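Monoglyceride lipase (Saccharomyces cerevisiae, PDB 4ZWN) hydrolyses monoacylglycerols, preferably monounsaturated ones, to free fatty acids and glycerol, and also takes part in the breakdown of fatty acid ethyl esters. Local coordinates at residues A[106-114]-A[228-238]; A[36-47]-A[96-104]. The protein carries 2 engineered substitutions. All blocks are in the same frame, centred on the assembly; numbering follows the deposited sequence.

Overall arrangement
Both contacts involve the connection between strand 89-94 and helix 113-134 of an alpha/beta hydrolase. Its first part, 96-104, lies against the antiparallel hairpin 36-47 at the sheet edge in contact 2; the later part and the first residues of the helix, 106-114, are held by the start of helix 233-248 and the residues before it in contact 1. The centres are about 14 Å apart, and the two meet where Gly109 N lies 2.7 Å from Gly98 O, probably a hydrogen bond. Neither contains the inferred triad of Ser144, Asp272 and His302, but the side chain of Gln96 is about 9 Å from that of Ser144, and the side chain of Leu229 about 10 Å from those of Ser144 and His302.

Contact 1: residues A[106-114]-A[228-238]; sequences RSKGVTDEY and PLYGSFRQIHD
With CG anti to the backbone N (chi1 -177°) and every later torsion extended, the Lys108 chain runs across the Tyr230 side chain at about a right angle and delivers NZ to Pro228 O at 2.5 Å, in the carbonyl plane. On the way CD passes the edge of the Tyr230 ring, so a long, flexible lysine supplies both apolar methylenes and a charged tip. A serine fits at the next joint because its short hydroxyl serves both ways: Ser232 OG, between the backbone N and the carbonyl carbon (chi1 73°), donates to Gly109 O at 2.8 Å and accepts from Gln235 N. Ser232 N reaches the same Gly109 O at 3.2 Å, from the same face of its plane, and the carbonyl is thus gripped twice. Gly109 suits its place because a beta carbon would collide with Tyr230 O and Gly231 CA, which lies 3.9 Å from Gly109 CA.

Farther along, Thr111 CG2 packs on Gln235 CG at 3.6 Å. Asp238 OD2, on its anti side, takes the N-H of Glu113 at 2.6 Å, while OD1 receives Arg234 NH1 in a salt bridge, on the syn side, and His237 ND1. These two donors probably stabilise the negative carboxylate. Glu113 sends its own carboxylate to Arg242. Asp112, at the N-cap of helix 113-134, caps a backbone N of its first turn, and its OD1 also bonds His115 ND1.

The Ser232 N-cap and Asp238 thus tie the loop after strand 89-94 of the alpha/beta hydrolase fold to the start of helix 233-248.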
loop_
_atom_site.group_PDB
_atom_site.type_symbol
_atom_site.label_atom_id
_atom_site.label_comp_id
_atom_site.label_asym_id
_atom_site.label_seq_id
_atom_site.Cartn_x
_atom_site.Cartn_y
_atom_site.Cartn_z
ATOM N N ARG A 106 -13.470 17.085 8.305
ATOM C CA ARG A 106 -14.096 16.218 9.297
ATOM C C ARG A 106 -13.753 14.753 9.056
ATOM O O ARG A 106 -13.287 14.058 9.958
ATOM C CB ARG A 106 -15.618 16.395 9.288
ATOM C CG ARG A 106 -16.094 17.772 9.709
ATOM C CD ARG A 106 -15.511 18.180 11.054
ATOM N NE ARG A 106 -15.978 17.343 12.157
ATOM C CZ ARG A 106 -17.184 17.438 12.712
ATOM N NH1 ARG A 106 -18.063 18.327 12.260
ATOM N NH2 ARG A 106 -17.513 16.642 13.719
ATOM N N SER A 107 -13.965 14.304 7.824
ATOM C CA SER A 107 -13.893 12.884 7.493
ATOM C C SER A 107 -12.474 12.314 7.437
ATOM O O SER A 107 -12.301 11.111 7.246
ATOM C CB SER A 107 -14.597 12.634 6.157
ATOM O OG SER A 107 -15.968 12.987 6.235
ATOM N N LYS A 108 -11.462 13.160 7.607
ATOM C CA LYS A 108 -10.085 12.677 7.560
ATOM C C LYS A 108 -9.776 11.747 8.731
ATOM O O LYS A 108 -9.801 12.157 9.891
ATOM C CB LYS A 108 -9.092 13.841 7.543
ATOM C CG LYS A 108 -7.648 13.378 7.421
ATOM C CD LYS A 108 -6.707 14.515 7.067
ATOM C CE LYS A 108 -5.343 13.974 6.669
ATOM N NZ LYS A 108 -4.410 15.052 6.246
ATOM N N GLY A 109 -9.487 10.490 8.413
ATOM C CA GLY A 109 -9.163 9.503 9.425
ATOM C C GLY A 109 -10.382 8.723 9.873
ATOM O O GLY A 109 -10.285 7.834 10.719
ATOM N N VAL A 110 -11.533 9.056 9.301
ATOM C CA VAL A 110 -12.785 8.416 9.685
ATOM C C VAL A 110 -13.094 7.228 8.783
ATOM O O VAL A 110 -13.634 7.385 7.685
ATOM C CB VAL A 110 -13.967 9.406 9.642
ATOM C CG1 VAL A 110 -15.249 8.722 10.084
ATOM C CG2 VAL A 110 -13.678 10.620 10.519
ATOM N N THR A 111 -12.735 6.039 9.252
ATOM C CA THR A 111 -13.057 4.806 8.554
ATOM C C THR A 111 -12.940 3.634 9.515
ATOM O O THR A 111 -12.529 3.802 10.665
ATOM C CB THR A 111 -12.138 4.574 7.340
ATOM O OG1 THR A 111 -12.608 3.447 6.590
ATOM C CG2 THR A 111 -10.704 4.329 7.788
ATOM N N ASP A 112 -13.313 2.448 9.049
ATOM C CA ASP A 112 -13.190 1.252 9.871
ATOM C C ASP A 112 -12.983 0.006 9.014
ATOM O O ASP A 112 -13.005 0.078 7.784
ATOM C CB ASP A 112 -14.420 1.087 10.772
ATOM C CG ASP A 112 -15.730 1.151 10.006
ATOM O OD1 ASP A 112 -15.773 0.731 8.829
ATOM O OD2 ASP A 112 -16.728 1.620 10.591
ATOM N N GLU A 113 -12.793 -1.128 9.685
ATOM C CA GLU A 113 -12.521 -2.403 9.035
ATOM C C GLU A 113 -13.513 -2.720 7.919
ATOM O O GLU A 113 -13.115 -3.119 6.822
ATOM C CB GLU A 113 -12.526 -3.528 10.074
ATOM C CG GLU A 113 -12.303 -4.915 9.498
ATOM C CD GLU A 113 -10.854 -5.174 9.122
ATOM O OE1 GLU A 113 -9.982 -4.356 9.485
ATOM O OE2 GLU A 113 -10.588 -6.205 8.467
ATOM N N TYR A 114 -14.799 -2.528 8.197
ATOM C CA TYR A 114 -15.839 -2.806 7.211
ATOM C C TYR A 114 -15.649 -1.979 5.942
ATOM O O TYR A 114 -15.583 -2.529 4.844
ATOM C CB TYR A 114 -17.232 -2.543 7.793
ATOM C CG TYR A 114 -18.327 -2.598 6.750
ATOM C CD1 TYR A 114 -18.806 -3.815 6.278
ATOM C CD2 TYR A 114 -18.872 -1.432 6.224
ATOM C CE1 TYR A 114 -19.800 -3.869 5.314
ATOM C CE2 TYR A 114 -19.864 -1.476 5.261
ATOM C CZ TYR A 114 -20.325 -2.696 4.811
ATOM O OH TYR A 114 -21.313 -2.741 3.853
ATOM N N PRO A 228 -1.428 18.476 8.120
ATOM C CA PRO A 228 -1.368 17.506 9.218
ATOM C C PRO A 228 -2.023 16.174 8.864
ATOM O O PRO A 228 -2.812 16.098 7.924
ATOM C CB PRO A 228 -2.135 18.207 10.340
ATOM C CG PRO A 228 -3.125 19.047 9.624
ATOM C CD PRO A 228 -2.451 19.510 8.360
ATOM N N LEU A 229 -1.690 15.137 9.623
ATOM C CA LEU A 229 -2.219 13.803 9.378
ATOM C C LEU A 229 -3.091 13.324 10.536
ATOM O O LEU A 229 -2.585 12.985 11.606
ATOM C CB LEU A 229 -1.073 12.820 9.139
ATOM C CG LEU A 229 -1.451 11.339 9.114
ATOM C CD1 LEU A 229 -2.561 11.084 8.100
ATOM C CD2 LEU A 229 -0.223 10.487 8.819
ATOM N N TYR A 230 -4.403 13.284 10.313
ATOM C CA TYR A 230 -5.333 12.853 11.351
ATOM C C TYR A 230 -5.815 11.423 11.144
ATOM O O TYR A 230 -6.142 11.020 10.027
ATOM C CB TYR A 230 -6.539 13.792 11.418
ATOM C CG TYR A 230 -6.171 15.238 11.642
ATOM C CD1 TYR A 230 -5.679 15.666 12.869
ATOM C CD2 TYR A 230 -6.316 16.175 10.629
ATOM C CE1 TYR A 230 -5.338 16.987 13.077
ATOM C CE2 TYR A 230 -5.982 17.497 10.827
ATOM C CZ TYR A 230 -5.492 17.899 12.054
ATOM O OH TYR A 230 -5.157 19.219 12.253
ATOM N N GLY A 231 -5.859 10.665 12.234
ATOM C CA GLY A 231 -6.426 9.331 12.219
ATOM C C GLY A 231 -7.295 9.103 13.442
ATOM O O GLY A 231 -6.935 9.511 14.545
ATOM N N SER A 232 -8.444 8.460 13.250
ATOM C CA SER A 232 -9.338 8.164 14.364
ATOM C C SER A 232 -8.869 6.919 15.104
ATOM O O SER A 232 -8.193 6.071 14.526
ATOM C CB SER A 232 -10.771 7.966 13.875
ATOM O OG SER A 232 -10.906 6.727 13.200
ATOM N N PHE A 233 -9.230 6.810 16.380
ATOM C CA PHE A 233 -8.879 5.635 17.171
ATOM C C PHE A 233 -9.437 4.368 16.526
ATOM O O PHE A 233 -8.788 3.323 16.536
ATOM C CB PHE A 233 -9.394 5.764 18.610
ATOM C CG PHE A 233 -8.554 6.657 19.483
ATOM C CD1 PHE A 233 -7.530 7.416 18.944
ATOM C CD2 PHE A 233 -8.783 6.725 20.850
ATOM C CE1 PHE A 233 -6.758 8.235 19.747
ATOM C CE2 PHE A 233 -8.012 7.538 21.658
ATOM C CZ PHE A 233 -6.997 8.293 21.106
ATOM N N ARG A 234 -10.636 4.471 15.960
ATOM C CA ARG A 234 -11.275 3.330 15.315
ATOM C C ARG A 234 -10.459 2.893 14.105
ATOM O O ARG A 234 -10.184 1.707 13.933
ATOM C CB ARG A 234 -12.718 3.669 14.916
ATOM C CG ARG A 234 -13.491 2.555 14.198
ATOM C CD ARG A 234 -13.194 1.156 14.739
ATOM N NE ARG A 234 -13.571 0.967 16.137
ATOM C CZ ARG A 234 -13.145 -0.046 16.886
ATOM N NH1 ARG A 234 -12.322 -0.953 16.371
ATOM N NH2 ARG A 234 -13.532 -0.154 18.148
ATOM N N GLN A 235 -10.067 3.857 13.280
ATOM C CA GLN A 235 -9.236 3.581 12.114
ATOM C C GLN A 235 -7.916 2.936 12.519
ATOM O O GLN A 235 -7.529 1.893 11.985
ATOM C CB GLN A 235 -8.965 4.864 11.328
ATOM C CG GLN A 235 -8.002 4.676 10.166
ATOM C CD GLN A 235 -7.485 5.990 9.607
ATOM O OE1 GLN A 235 -7.258 6.943 10.347
ATOM N NE2 GLN A 235 -7.294 6.043 8.294
ATOM N N ILE A 236 -7.234 3.568 13.471
ATOM C CA ILE A 236 -5.923 3.113 13.917
ATOM C C ILE A 236 -5.976 1.706 14.519
ATOM O O ILE A 236 -5.158 0.850 14.179
ATOM C CB ILE A 236 -5.323 4.095 14.938
ATOM C CG1 ILE A 236 -5.121 5.462 14.281
ATOM C CG2 ILE A 236 -4.003 3.571 15.477
ATOM C CD1 ILE A 236 -4.758 6.559 15.246
ATOM N N HIS A 237 -6.943 1.471 15.400
ATOM C CA HIS A 237 -7.128 0.157 16.004
ATOM C C HIS A 237 -7.299 -0.923 14.948
ATOM O O HIS A 237 -6.735 -2.012 15.055
ATOM C CB HIS A 237 -8.345 0.161 16.929
ATOM C CG HIS A 237 -8.715 -1.193 17.458
ATOM N ND1 HIS A 237 -9.485 -2.087 16.743
ATOM C CD2 HIS A 237 -8.433 -1.798 18.635
ATOM C CE1 HIS A 237 -9.654 -3.187 17.456
ATOM N NE2 HIS A 237 -9.025 -3.036 18.609
ATOM N N ASP A 238 -8.083 -0.607 13.926
ATOM C CA ASP A 238 -8.468 -1.598 12.940
ATOM C C ASP A 238 -7.310 -2.043 12.055
ATOM O O ASP A 238 -7.213 -3.225 11.723
ATOM C CB ASP A 238 -9.621 -1.066 12.094
ATOM C CG ASP A 238 -10.947 -1.145 12.821
ATOM O OD1 ASP A 238 -10.929 -1.466 14.029
ATOM O OD2 ASP A 238 -12.001 -0.892 12.201
#

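Contact 2: residues A[36-47]-A[96-104]; sequences LQYENFDGAKFG and QRGAGVTSP
The antiparallel hairpin 37-41/44-51, at one edge of the central alpha/beta hydrolase sheet, rests here on the loop after strand 89-94. Arg97, Thr102 and Val101 carry the loop's side of the contact. Arg97 leaves the loop with CG anti to the backbone N (chi1 -171°) and bends at chi3, which brings its guanidinium end-on to the hairpin turn. NH1 and NH2 both donate to Asp42 O, each at 3.1 Å and from the same face of the carbonyl plane; a weak bond from NH2 to Phe41 O adds to the grip. Ala44 CB lies over one guanidinium face, 3.4 Å from NH1, where a small methyl fits closely. NH2 also comes to the edge of the Phe46 ring, whose plane stands 79° from the guanidinium. Asp42 OD2, 3.9 Å from Arg97 NH2 and well out of the guanidinium plane, makes a long salt bridge through charge alone, whereas Arg97 NE pairs with Asp119 of helix 113-134. A methionine in place of Arg97 would probably leave the turn carbonyl of Asp42 without its two donors and Asp119 without its positive mate.

Thr102 uses both branches. CG2 sits over a face of the Phe46 ring, 4.1 Å from the centroid, in a CH-pi contact, while OG1 accepts from Gly47 N at 3.2 Å and is also bonded to Asp95 O. Its CA adds a CA-H...O contact to Lys45 O. Beyond it, the branched Val101 presents CG2 to Tyr38 CE2 at 3.9 Å, to Leu36 CD2 and to Gly47 CA, where a beta carbon would collide with it.

What results is a beta hairpin at the sheet edge, strand 37-41 outermost, gripped at its turn by Arg97, with Phe46 edge-to-face on Phe123 of helix 113-134.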
loop_
_atom_site.group_PDB
_atom_site.type_symbol
_atom_site.label_atom_id
_atom_site.label_comp_id
_atom_site.label_asym_id
_atom_site.label_seq_id
_atom_site.Cartn_x
_atom_site.Cartn_y
_atom_site.Cartn_z
ATOM N N LEU A 36 -7.106 13.505 -12.266
ATOM C CA LEU A 36 -7.634 13.089 -10.964
ATOM C C LEU A 36 -9.176 13.012 -11.107
ATOM O O LEU A 36 -9.851 14.063 -11.333
ATOM C CB LEU A 36 -7.180 14.029 -9.829
ATOM C CG LEU A 36 -7.135 13.383 -8.437
ATOM C CD1 LEU A 36 -6.247 14.119 -7.435
ATOM C CD2 LEU A 36 -8.540 13.258 -7.885
ATOM N N GLN A 37 -9.709 11.777 -10.991
ATOM C CA GLN A 37 -11.111 11.434 -11.290
ATOM C C GLN A 37 -11.879 11.130 -10.006
ATOM O O GLN A 37 -11.306 10.664 -9.005
ATOM C CB GLN A 37 -11.133 10.230 -12.203
ATOM C CG GLN A 37 -12.004 10.244 -13.424
ATOM C CD GLN A 37 -11.518 9.291 -14.500
ATOM O OE1 GLN A 37 -10.337 8.975 -14.578
ATOM N NE2 GLN A 37 -12.439 8.814 -15.325
ATOM N N TYR A 38 -13.184 11.345 -10.038
ATOM C CA TYR A 38 -14.000 11.106 -8.862
ATOM C C TYR A 38 -15.152 10.131 -9.098
ATOM O O TYR A 38 -15.712 10.050 -10.186
ATOM C CB TYR A 38 -14.540 12.446 -8.334
ATOM C CG TYR A 38 -13.468 13.392 -7.823
ATOM C CD1 TYR A 38 -12.849 14.295 -8.674
ATOM C CD2 TYR A 38 -13.059 13.362 -6.492
ATOM C CE1 TYR A 38 -11.852 15.161 -8.210
ATOM C CE2 TYR A 38 -12.070 14.217 -6.019
ATOM C CZ TYR A 38 -11.470 15.113 -6.880
ATOM O OH TYR A 38 -10.495 15.951 -6.385
ATOM N N GLU A 39 -15.475 9.372 -8.060
ATOM C CA GLU A 39 -16.558 8.403 -8.117
ATOM C C GLU A 39 -17.181 8.218 -6.744
ATOM O O GLU A 39 -16.470 8.052 -5.754
ATOM C CB GLU A 39 -16.065 7.055 -8.645
ATOM C CG GLU A 39 -17.106 5.969 -8.570
ATOM C CD GLU A 39 -16.706 4.736 -9.337
ATOM O OE1 GLU A 39 -15.894 4.862 -10.278
ATOM O OE2 GLU A 39 -17.203 3.643 -8.996
ATOM N N ASN A 40 -18.509 8.257 -6.694
ATOM C CA ASN A 40 -19.249 8.098 -5.449
ATOM C C ASN A 40 -19.543 6.634 -5.129
ATOM O O ASN A 40 -19.921 5.855 -6.007
ATOM C CB ASN A 40 -20.558 8.885 -5.510
ATOM C CG ASN A 40 -20.342 10.389 -5.494
ATOM O OD1 ASN A 40 -19.237 10.877 -5.731
ATOM N ND2 ASN A 40 -21.405 11.131 -5.208
ATOM N N PHE A 41 -19.364 6.271 -3.863
ATOM C CA PHE A 41 -19.690 4.932 -3.389
ATOM C C PHE A 41 -19.872 4.925 -1.877
ATOM O O PHE A 41 -18.989 5.364 -1.139
ATOM C CB PHE A 41 -18.604 3.927 -3.789
ATOM C CG PHE A 41 -18.811 2.550 -3.220
ATOM C CD1 PHE A 41 -19.698 1.667 -3.815
ATOM C CD2 PHE A 41 -18.113 2.135 -2.097
ATOM C CE1 PHE A 41 -19.893 0.397 -3.298
ATOM C CE2 PHE A 41 -18.302 0.864 -1.572
ATOM C CZ PHE A 41 -19.194 -0.006 -2.174
ATOM N N ASP A 42 -21.026 4.428 -1.438
ATOM C CA ASP A 42 -21.340 4.253 -0.021
ATOM C C ASP A 42 -21.058 5.507 0.802
ATOM O O ASP A 42 -20.407 5.447 1.843
ATOM C CB ASP A 42 -20.563 3.064 0.547
ATOM C CG ASP A 42 -21.123 2.581 1.870
ATOM O OD1 ASP A 42 -22.320 2.822 2.130
ATOM O OD2 ASP A 42 -20.367 1.961 2.649
ATOM N N GLY A 43 -21.539 6.645 0.316
ATOM C CA GLY A 43 -21.472 7.886 1.065
ATOM C C GLY A 43 -20.117 8.566 1.072
ATOM O O GLY A 43 -19.801 9.320 1.993
ATOM N N ALA A 44 -19.311 8.308 0.049
ATOM C CA ALA A 44 -18.012 8.962 -0.062
ATOM C C ALA A 44 -17.648 9.240 -1.518
ATOM O O ALA A 44 -17.954 8.446 -2.408
ATOM C CB ALA A 44 -16.938 8.117 0.604
ATOM N N LYS A 45 -17.004 10.378 -1.752
ATOM C CA LYS A 45 -16.555 10.741 -3.090
ATOM C C LYS A 45 -15.085 10.384 -3.252
ATOM O O LYS A 45 -14.202 11.138 -2.844
ATOM C CB LYS A 45 -16.775 12.233 -3.357
ATOM C CG LYS A 45 -16.572 12.625 -4.812
ATOM C CD LYS A 45 -16.740 14.118 -5.038
ATOM C CE LYS A 45 -15.582 14.905 -4.449
ATOM N NZ LYS A 45 -15.608 16.332 -4.875
ATOM N N PHE A 46 -14.831 9.224 -3.846
ATOM C CA PHE A 46 -13.475 8.710 -3.986
ATOM C C PHE A 46 -12.723 9.349 -5.151
ATOM O O PHE A 46 -13.168 9.291 -6.297
ATOM C CB PHE A 46 -13.500 7.190 -4.168
ATOM C CG PHE A 46 -13.938 6.438 -2.946
ATOM C CD1 PHE A 46 -15.277 6.160 -2.728
ATOM C CD2 PHE A 46 -13.011 6.000 -2.018
ATOM C CE1 PHE A 46 -15.681 5.466 -1.602
ATOM C CE2 PHE A 46 -13.409 5.304 -0.892
ATOM C CZ PHE A 46 -14.746 5.038 -0.685
ATOM N N GLY A 47 -11.580 9.955 -4.848
ATOM C CA GLY A 47 -10.674 10.416 -5.883
ATOM C C GLY A 47 -9.798 9.261 -6.335
ATOM O O GLY A 47 -9.252 8.531 -5.507
ATOM N N GLN A 96 -8.211 6.308 -0.267
ATOM C CA GLN A 96 -9.161 5.515 0.505
ATOM C C GLN A 96 -9.984 6.389 1.443
ATOM O O GLN A 96 -9.619 7.533 1.722
ATOM C CB GLN A 96 -8.434 4.437 1.312
ATOM C CG GLN A 96 -7.561 3.509 0.486
ATOM C CD GLN A 96 -6.771 2.545 1.350
ATOM O OE1 GLN A 96 -7.342 1.703 2.042
ATOM N NE2 GLN A 96 -5.449 2.671 1.322
ATOM N N ARG A 97 -11.096 5.839 1.923
ATOM C CA ARG A 97 -11.940 6.528 2.888
ATOM C C ARG A 97 -11.133 6.887 4.131
ATOM O O ARG A 97 -10.530 6.022 4.762
ATOM C CB ARG A 97 -13.144 5.660 3.263
ATOM C CG ARG A 97 -14.196 6.370 4.102
ATOM C CD ARG A 97 -15.312 5.413 4.492
ATOM N NE ARG A 97 -15.893 4.751 3.327
ATOM C CZ ARG A 97 -17.032 5.115 2.747
ATOM N NH1 ARG A 97 -17.731 6.135 3.227
ATOM N NH2 ARG A 97 -17.480 4.452 1.689
ATOM N N GLY A 98 -11.115 8.172 4.465
ATOM C CA GLY A 98 -10.368 8.654 5.611
ATOM C C GLY A 98 -9.068 9.319 5.211
ATOM O O GLY A 98 -8.354 9.866 6.054
ATOM N N ALA A 99 -8.763 9.284 3.917
ATOM C CA ALA A 99 -7.482 9.782 3.428
ATOM C C ALA A 99 -7.615 10.594 2.143
ATOM O O ALA A 99 -8.635 10.528 1.455
ATOM C CB ALA A 99 -6.525 8.620 3.212
ATOM N N GLY A 100 -6.572 11.358 1.833
ATOM C CA GLY A 100 -6.485 12.084 0.577
ATOM C C GLY A 100 -7.628 13.045 0.317
ATOM O O GLY A 100 -8.164 13.649 1.244
ATOM N N VAL A 101 -8.001 13.179 -0.953
ATOM C CA VAL A 101 -9.072 14.084 -1.353
ATOM C C VAL A 101 -10.446 13.443 -1.173
ATOM O O VAL A 101 -11.475 14.100 -1.336
ATOM C CB VAL A 101 -8.915 14.532 -2.823
ATOM C CG1 VAL A 101 -7.586 15.246 -3.024
ATOM C CG2 VAL A 101 -9.033 13.339 -3.760
ATOM N N THR A 102 -10.456 12.156 -0.837
ATOM C CA THR A 102 -11.699 11.425 -0.608
ATOM C C THR A 102 -12.388 11.890 0.670
ATOM O O THR A 102 -13.609 12.051 0.708
ATOM C CB THR A 102 -11.448 9.905 -0.519
ATOM O OG1 THR A 102 -10.952 9.428 -1.775
ATOM C CG2 THR A 102 -12.732 9.161 -0.174
ATOM N N SER A 103 -11.595 12.111 1.712
ATOM C CA SER A 103 -12.138 12.491 3.011
ATOM C C SER A 103 -11.381 13.654 3.645
ATOM O O SER A 103 -10.520 13.444 4.499
ATOM C CB SER A 103 -12.124 11.289 3.952
ATOM O OG SER A 103 -12.883 10.221 3.414
ATOM N N PRO A 104 -11.699 14.889 3.225
ATOM C CA PRO A 104 -11.076 16.089 3.791
ATOM C C PRO A 104 -11.801 16.620 5.031
ATOM O O PRO A 104 -12.986 16.341 5.227
ATOM C CB PRO A 104 -11.168 17.092 2.642
ATOM C CG PRO A 104 -12.430 16.714 1.944
ATOM C CD PRO A 104 -12.562 15.213 2.073
#